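Local coordinates for ChrR-like cupin domain-containing protein (Ralstonia eutropha JMP134, PDB 3EBR), which is of unknown function but has a ChrR-like cupin domain of the RmlC-like type and assembles as a tetramer, at residues R139-C144 / I149-L154; M20-Y25 / V31-I36. All blocks are in the same frame, centred on the assembly; numbering follows the deposited sequence.

Contact 1: residues R139-C144 / I149-L154; sequences RYLNYC and IRPKDL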
loop_
_atom_site.group_PDB
_atom_site.type_symbol
_atom_site.label_atom_id
_atom_site.label_comp_id
_atom_site.label_asym_id
_atom_site.label_seq_id
_atom_site.Cartn_x
_atom_site.Cartn_y
_atom_site.Cartn_z
ATOM N N ARG A 139 0.089 -14.981 19.188
ATOM C CA ARG A 139 -1.191 -15.213 19.864
ATOM C C ARG A 139 -2.047 -16.249 19.107
ATOM O O ARG A 139 -2.552 -17.181 19.726
ATOM C CB ARG A 139 -1.926 -13.881 20.051
ATOM C CG ARG A 139 -3.311 -13.952 20.687
ATOM C CD ARG A 139 -4.074 -12.657 20.899
ATOM N NE ARG A 139 -3.382 -11.656 21.708
ATOM C CZ ARG A 139 -2.496 -10.763 21.262
ATOM N NH1 ARG A 139 -2.112 -10.700 19.983
ATOM N NH2 ARG A 139 -1.957 -9.915 22.124
ATOM N N TYR A 140 -2.175 -16.088 17.787
ATOM C CA TYR A 140 -2.941 -17.024 16.944
ATOM C C TYR A 140 -2.386 -18.452 17.052
ATOM O O TYR A 140 -3.142 -19.381 17.329
ATOM C CB TYR A 140 -2.992 -16.544 15.480
ATOM C CG TYR A 140 -3.682 -17.528 14.558
ATOM C CD1 TYR A 140 -5.077 -17.641 14.541
ATOM C CD2 TYR A 140 -2.942 -18.354 13.702
ATOM C CE1 TYR A 140 -5.719 -18.562 13.702
ATOM C CE2 TYR A 140 -3.574 -19.277 12.865
ATOM C CZ TYR A 140 -4.961 -19.373 12.862
ATOM O OH TYR A 140 -5.588 -20.284 12.037
ATOM N N LEU A 141 -1.075 -18.603 16.882
ATOM C CA LEU A 141 -0.414 -19.917 16.993
ATOM C C LEU A 141 -0.401 -20.469 18.437
ATOM O O LEU A 141 -0.489 -21.684 18.598
ATOM C CB LEU A 141 1.009 -19.871 16.409
ATOM C CG LEU A 141 1.156 -19.579 14.906
ATOM C CD1 LEU A 141 2.619 -19.381 14.553
ATOM C CD2 LEU A 141 0.538 -20.680 14.050
ATOM N N ASN A 142 -0.268 -19.610 19.462
ATOM C CA ASN A 142 -0.295 -20.057 20.886
ATOM C C ASN A 142 -1.669 -20.617 21.305
ATOM O O ASN A 142 -1.721 -21.602 22.040
ATOM C CB ASN A 142 0.138 -18.953 21.887
ATOM C CG ASN A 142 1.652 -18.640 21.860
ATOM O OD1 ASN A 142 2.487 -19.469 21.489
ATOM N ND2 ASN A 142 1.996 -17.422 22.273
ATOM N N TYR A 143 -2.755 -19.976 20.859
ATOM C CA TYR A 143 -4.131 -20.438 21.144
ATOM C C TYR A 143 -4.416 -21.743 20.428
ATOM O O TYR A 143 -5.038 -22.635 21.013
ATOM C CB TYR A 143 -5.154 -19.384 20.736
ATOM C CG TYR A 143 -6.632 -19.725 20.886
ATOM C CD1 TYR A 143 -7.321 -20.437 19.893
ATOM C CD2 TYR A 143 -7.364 -19.278 21.985
ATOM C CE1 TYR A 143 -8.682 -20.744 20.026
ATOM C CE2 TYR A 143 -8.730 -19.577 22.123
ATOM C CZ TYR A 143 -9.378 -20.311 21.141
ATOM O OH TYR A 143 -10.715 -20.604 21.274
ATOM N N CYS A 144 -4.029 -21.814 19.151
ATOM C CA CYS A 144 -4.200 -23.030 18.343
ATOM C C CYS A 144 -3.473 -24.222 18.960
ATOM O O CYS A 144 -4.074 -25.282 19.084
ATOM C CB CYS A 144 -3.732 -22.821 16.890
ATOM S SG CYS A 144 -4.824 -21.774 15.893
ATOM N N ILE A 149 -6.357 -27.316 17.618
ATOM C CA ILE A 149 -6.656 -26.682 16.339
ATOM C C ILE A 149 -5.437 -26.651 15.420
ATOM O O ILE A 149 -4.391 -26.122 15.806
ATOM C CB ILE A 149 -7.151 -25.223 16.541
ATOM C CG1 ILE A 149 -8.298 -25.149 17.564
ATOM C CG2 ILE A 149 -7.584 -24.613 15.208
ATOM C CD1 ILE A 149 -8.865 -23.752 17.767
ATOM N N ARG A 150 -5.560 -27.245 14.228
ATOM C CA ARG A 150 -4.488 -27.227 13.242
ATOM C C ARG A 150 -4.538 -25.779 12.760
ATOM O O ARG A 150 -5.594 -25.355 12.268
ATOM C CB ARG A 150 -4.718 -28.216 12.102
ATOM C CG ARG A 150 -3.603 -28.232 11.061
ATOM N N PRO A 151 -3.448 -24.997 12.947
ATOM C CA PRO A 151 -3.524 -23.598 12.529
ATOM C C PRO A 151 -3.396 -23.421 11.019
ATOM O O PRO A 151 -2.683 -24.197 10.373
ATOM C CB PRO A 151 -2.325 -22.964 13.234
ATOM C CG PRO A 151 -1.337 -24.039 13.311
ATOM C CD PRO A 151 -2.108 -25.315 13.479
ATOM N N LYS A 152 -4.105 -22.419 10.489
ATOM C CA LYS A 152 -4.081 -22.057 9.066
ATOM C C LYS A 152 -2.964 -21.064 8.812
ATOM O O LYS A 152 -2.542 -20.363 9.729
ATOM C CB LYS A 152 -5.426 -21.486 8.590
ATOM C CG LYS A 152 -6.448 -22.559 8.341
ATOM C CD LYS A 152 -7.792 -22.018 7.894
ATOM C CE LYS A 152 -8.629 -23.143 7.292
ATOM N NZ LYS A 152 -8.804 -24.319 8.201
ATOM N N ASP A 153 -2.502 -21.014 7.561
ATOM C CA ASP A 153 -1.436 -20.111 7.144
ATOM C C ASP A 153 -2.042 -18.761 6.767
ATOM O O ASP A 153 -2.395 -18.518 5.607
ATOM C CB ASP A 153 -0.627 -20.705 5.975
ATOM C CG ASP A 153 0.667 -19.927 5.669
ATOM O OD1 ASP A 153 1.029 -18.943 6.363
ATOM O OD2 ASP A 153 1.365 -20.340 4.721
ATOM N N LEU A 154 -2.148 -17.879 7.760
ATOM C CA LEU A 154 -2.657 -16.523 7.548
ATOM C C LEU A 154 -1.554 -15.617 6.923
ATOM O O LEU A 154 -1.851 -14.495 6.491
ATOM C CB LEU A 154 -3.199 -15.941 8.853
ATOM C CG LEU A 154 -4.243 -16.765 9.611
ATOM C CD1 LEU A 154 -4.662 -15.980 10.836
ATOM C CD2 LEU A 154 -5.461 -17.129 8.773
#
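Tyr140 reaches across from the helix with its hydroxyl and is gripped by the backbone of Lys152. Lys152 N donates to Tyr140 OH at 3.0 Å, with an N-H...O angle of 161°. The donor lies in the plane of the ring, at its edge. The ring itself is sandwiched. Leu154 CD1 sits over the centre of one face, 3.8 Å from the ring centroid, in a CH-pi contact. Cys144 SG lies above the opposite face, offset toward the rim. The phenol is thus held at its edge and on both faces.

Pro151 is the next piece. Its CB lies 3.9 Å from Tyr140 CE2. The same CB is 3.8 Å from Leu141 CD2 and 3.8 Å from Cys144 SG. One proline carbon therefore joins three helix side chains. Ile149 works nearer the end of the helix. Its CD1 meets Tyr143 CE1 at 3.8 Å, while its CG2 branch faces Cys144 SG. A weak hydrogen bond runs from Ile149 N to Cys144 O at 3.4 Å.

A chi1 of 176° turns Tyr140 CG directly away from its own amide nitrogen and sends the ring out from the helix to the returning chain. An inverse gamma turn from Lys152 to Leu154, centred on Asp153, places Leu154 against the ring. Beyond this shell, Tyr33 packs on both Tyr140 and Leu154, and Leu12 adds to the packing of Leu154. Leu141 touches Phe4 of the second subunit, and Asp153 OD2 accepts a hydrogen bond from Leu3 N of that subunit. Tyr143 stacks on His147, near the turn. The extended chain after helix 133-146 thus doubles back along the helix and packs with it against strand 30-37 of the cupin fold.

Contact 2: residues M20-Y25 / V31-I36; sequences MPFAPY and VKYFKI
Met20 and Val31 pair in a short antiparallel beta hairpin at one side of a cupin sheet. They form a hydrogen-bonded pair, with CA atoms 5.4 Å apart. Met20 N donates to Val31 O at 2.9 Å, and Val31 N returns a bond to Met20 O at 2.8 Å. Strand 20-21 is the outermost strand of this sheet within the chain, and strand 30-37 links it to strand 42-49.

The tight part is the buried face shared by Met20 and Val31. The two side chains run alongside each other off the same face of the sheet, with Met20 CG 3.7 Å from Val31 CG1. Met20 is a selenomethionine. Its chi1 of 59° and extended chi2 of -178° carry SE to Tyr33; the bend at chi3 turns only CE. SE comes to the edge of the ring, in its plane, 3.9 Å from Tyr33 CE2. This is a Met-aromatic contact of edge type. Val31 CG2 lies above a face of the same ring, so the tyrosine is packed from two directions. Arg139 and Tyr143 of helix 133-146 touch Met20, and Thr45 of strand 42-49 touches both Val31 and Tyr33.

The other side is looser. After Pro21 the strand ends in an inverse gamma turn centred on Phe22, whose backbone still bonds to Val29. The chain beyond Phe22 is solvent-exposed. The Phe22 ring reaches back, set obliquely to Val31. It is partly exposed, forms a cation-pi contact with Arg139 and lies near a bound PEG, probably from the crystallisation liquor. Its touch on the strand is modest: Phe22 CD2 stops 4.0 Å from Val31 CB, and Phe22 CE2 stands 4.2 Å from Tyr33 OH.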
loop_
_atom_site.group_PDB
_atom_site.type_symbol
_atom_site.label_atom_id
_atom_site.label_comp_id
_atom_site.label_asym_id
_atom_site.label_seq_id
_atom_site.Cartn_x
_atom_site.Cartn_y
_atom_site.Cartn_z
HETATM N N MSE A 20 -10.788 -15.454 19.982
HETATM C CA MSE A 20 -9.857 -15.697 21.079
HETATM C C MSE A 20 -9.633 -14.447 21.919
HETATM O O MSE A 20 -9.671 -13.348 21.378
HETATM C CB MSE A 20 -8.531 -16.206 20.521
HETATM C CG MSE A 20 -7.813 -15.259 19.529
HETATM SE SE MSE A 20 -6.177 -16.012 18.816
HETATM C CE MSE A 20 -5.475 -16.286 20.285
ATOM N N PRO A 21 -9.371 -14.615 23.228
ATOM C CA PRO A 21 -9.149 -13.455 24.085
ATOM C C PRO A 21 -7.848 -12.767 23.717
ATOM O O PRO A 21 -6.898 -13.440 23.298
ATOM C CB PRO A 21 -9.064 -14.055 25.488
ATOM C CG PRO A 21 -8.769 -15.471 25.289
ATOM C CD PRO A 21 -9.243 -15.881 23.973
ATOM N N PHE A 22 -7.796 -11.448 23.909
ATOM C CA PHE A 22 -6.623 -10.647 23.571
ATOM C C PHE A 22 -5.612 -10.809 24.739
ATOM O O PHE A 22 -5.338 -9.871 25.496
ATOM C CB PHE A 22 -7.054 -9.193 23.279
ATOM C CG PHE A 22 -6.124 -8.449 22.345
ATOM C CD1 PHE A 22 -4.929 -7.904 22.796
ATOM C CD2 PHE A 22 -6.468 -8.276 21.002
ATOM C CE1 PHE A 22 -4.078 -7.218 21.919
ATOM C CE2 PHE A 22 -5.634 -7.588 20.124
ATOM C CZ PHE A 22 -4.432 -7.061 20.584
ATOM N N ALA A 23 -5.044 -12.017 24.844
ATOM C CA ALA A 23 -4.121 -12.402 25.906
ATOM C C ALA A 23 -2.718 -11.868 25.644
ATOM O O ALA A 23 -2.317 -11.779 24.487
ATOM C CB ALA A 23 -4.076 -13.912 26.031
ATOM N N PRO A 24 -1.937 -11.566 26.706
ATOM C CA PRO A 24 -2.201 -11.676 28.143
ATOM C C PRO A 24 -2.778 -10.398 28.790
ATOM O O PRO A 24 -2.832 -10.320 30.021
ATOM C CB PRO A 24 -0.797 -11.976 28.688
ATOM C CG PRO A 24 0.098 -11.132 27.832
ATOM C CD PRO A 24 -0.586 -11.006 26.479
ATOM N N TYR A 25 -3.299 -9.464 27.992
ATOM C CA TYR A 25 -3.792 -8.182 28.507
ATOM C C TYR A 25 -5.231 -8.195 28.968
ATOM O O TYR A 25 -5.523 -7.641 30.026
ATOM C CB TYR A 25 -3.654 -7.091 27.443
ATOM C CG TYR A 25 -2.270 -7.000 26.847
ATOM C CD1 TYR A 25 -1.182 -6.551 27.611
ATOM C CD2 TYR A 25 -2.050 -7.329 25.508
ATOM C CE1 TYR A 25 0.101 -6.459 27.050
ATOM C CE2 TYR A 25 -0.787 -7.239 24.949
ATOM C CZ TYR A 25 0.285 -6.806 25.716
ATOM O OH TYR A 25 1.522 -6.721 25.123
ATOM N N VAL A 31 -10.671 -11.273 19.807
ATOM C CA VAL A 31 -10.121 -10.982 18.481
ATOM C C VAL A 31 -10.242 -12.235 17.613
ATOM O O VAL A 31 -10.221 -13.340 18.143
ATOM C CB VAL A 31 -8.638 -10.516 18.565
ATOM C CG1 VAL A 31 -7.754 -11.590 19.210
ATOM C CG2 VAL A 31 -8.081 -10.114 17.185
ATOM N N LYS A 32 -10.431 -12.055 16.305
ATOM C CA LYS A 32 -10.499 -13.154 15.337
ATOM C C LYS A 32 -9.561 -12.738 14.205
ATOM O O LYS A 32 -9.779 -11.694 13.601
ATOM C CB LYS A 32 -11.929 -13.403 14.847
ATOM C CG LYS A 32 -12.068 -14.547 13.801
ATOM C CD LYS A 32 -13.491 -14.779 13.303
ATOM C CE LYS A 32 -14.379 -15.427 14.343
ATOM N NZ LYS A 32 -15.783 -15.600 13.852
ATOM N N TYR A 33 -8.530 -13.540 13.932
ATOM C CA TYR A 33 -7.548 -13.246 12.878
ATOM C C TYR A 33 -7.901 -13.874 11.527
ATOM O O TYR A 33 -8.091 -15.089 11.443
ATOM C CB TYR A 33 -6.144 -13.712 13.300
ATOM C CG TYR A 33 -5.623 -12.957 14.493
ATOM C CD1 TYR A 33 -5.070 -11.692 14.332
ATOM C CD2 TYR A 33 -5.686 -13.494 15.782
ATOM C CE1 TYR A 33 -4.598 -10.972 15.413
ATOM C CE2 TYR A 33 -5.204 -12.777 16.876
ATOM C CZ TYR A 33 -4.661 -11.517 16.673
ATOM O OH TYR A 33 -4.199 -10.769 17.711
ATOM N N PHE A 34 -7.987 -13.033 10.491
ATOM C CA PHE A 34 -8.265 -13.453 9.107
ATOM C C PHE A 34 -7.018 -13.428 8.230
ATOM O O PHE A 34 -6.872 -14.292 7.373
ATOM C CB PHE A 34 -9.355 -12.587 8.472
ATOM C CG PHE A 34 -10.718 -12.835 9.039
ATOM C CD1 PHE A 34 -11.534 -13.821 8.497
ATOM C CD2 PHE A 34 -11.183 -12.105 10.118
ATOM C CE1 PHE A 34 -12.795 -14.065 9.008
ATOM C CE2 PHE A 34 -12.448 -12.347 10.641
ATOM C CZ PHE A 34 -13.256 -13.329 10.082
ATOM N N LYS A 35 -6.153 -12.429 8.402
ATOM C CA LYS A 35 -4.942 -12.322 7.613
ATOM C C LYS A 35 -3.876 -11.670 8.488
ATOM O O LYS A 35 -4.209 -10.828 9.299
ATOM C CB LYS A 35 -5.220 -11.473 6.368
ATOM C CG LYS A 35 -4.429 -11.846 5.122
ATOM C CD LYS A 35 -4.997 -13.165 4.569
ATOM C CE LYS A 35 -4.293 -13.657 3.363
ATOM N NZ LYS A 35 -4.769 -15.039 3.046
ATOM N N ILE A 36 -2.623 -12.111 8.372
ATOM C CA ILE A 36 -1.498 -11.575 9.135
ATOM C C ILE A 36 -0.333 -11.494 8.154
ATOM O O ILE A 36 0.460 -12.405 8.079
ATOM C CB ILE A 36 -1.152 -12.444 10.380
ATOM C CG1 ILE A 36 -2.338 -12.560 11.350
ATOM C CG2 ILE A 36 0.049 -11.860 11.111
ATOM C CD1 ILE A 36 -2.033 -13.366 12.630
#

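Contact 2 lies nearer the middle of the chain and is mostly core. Contact 1 sits on the outer side, partly buried and beside the second subunit. Contact 2 pairs two strands through reciprocal backbone bonds. Contact 1 ties a helix to a loop through a tyrosine hydroxyl, ring faces and a proline. Helix 133-146 is a partner in contact 1 and packs on the strands of contact 2, and the two contacts touch directly. Arg139 NE probably hydrogen-bonds to Ala23 O at 3.0 Å, and Leu154 O probably accepts from Ile36 N. Thus the helix reaches the exposed turn of contact 2, while the returning loop joins the far end of its strand.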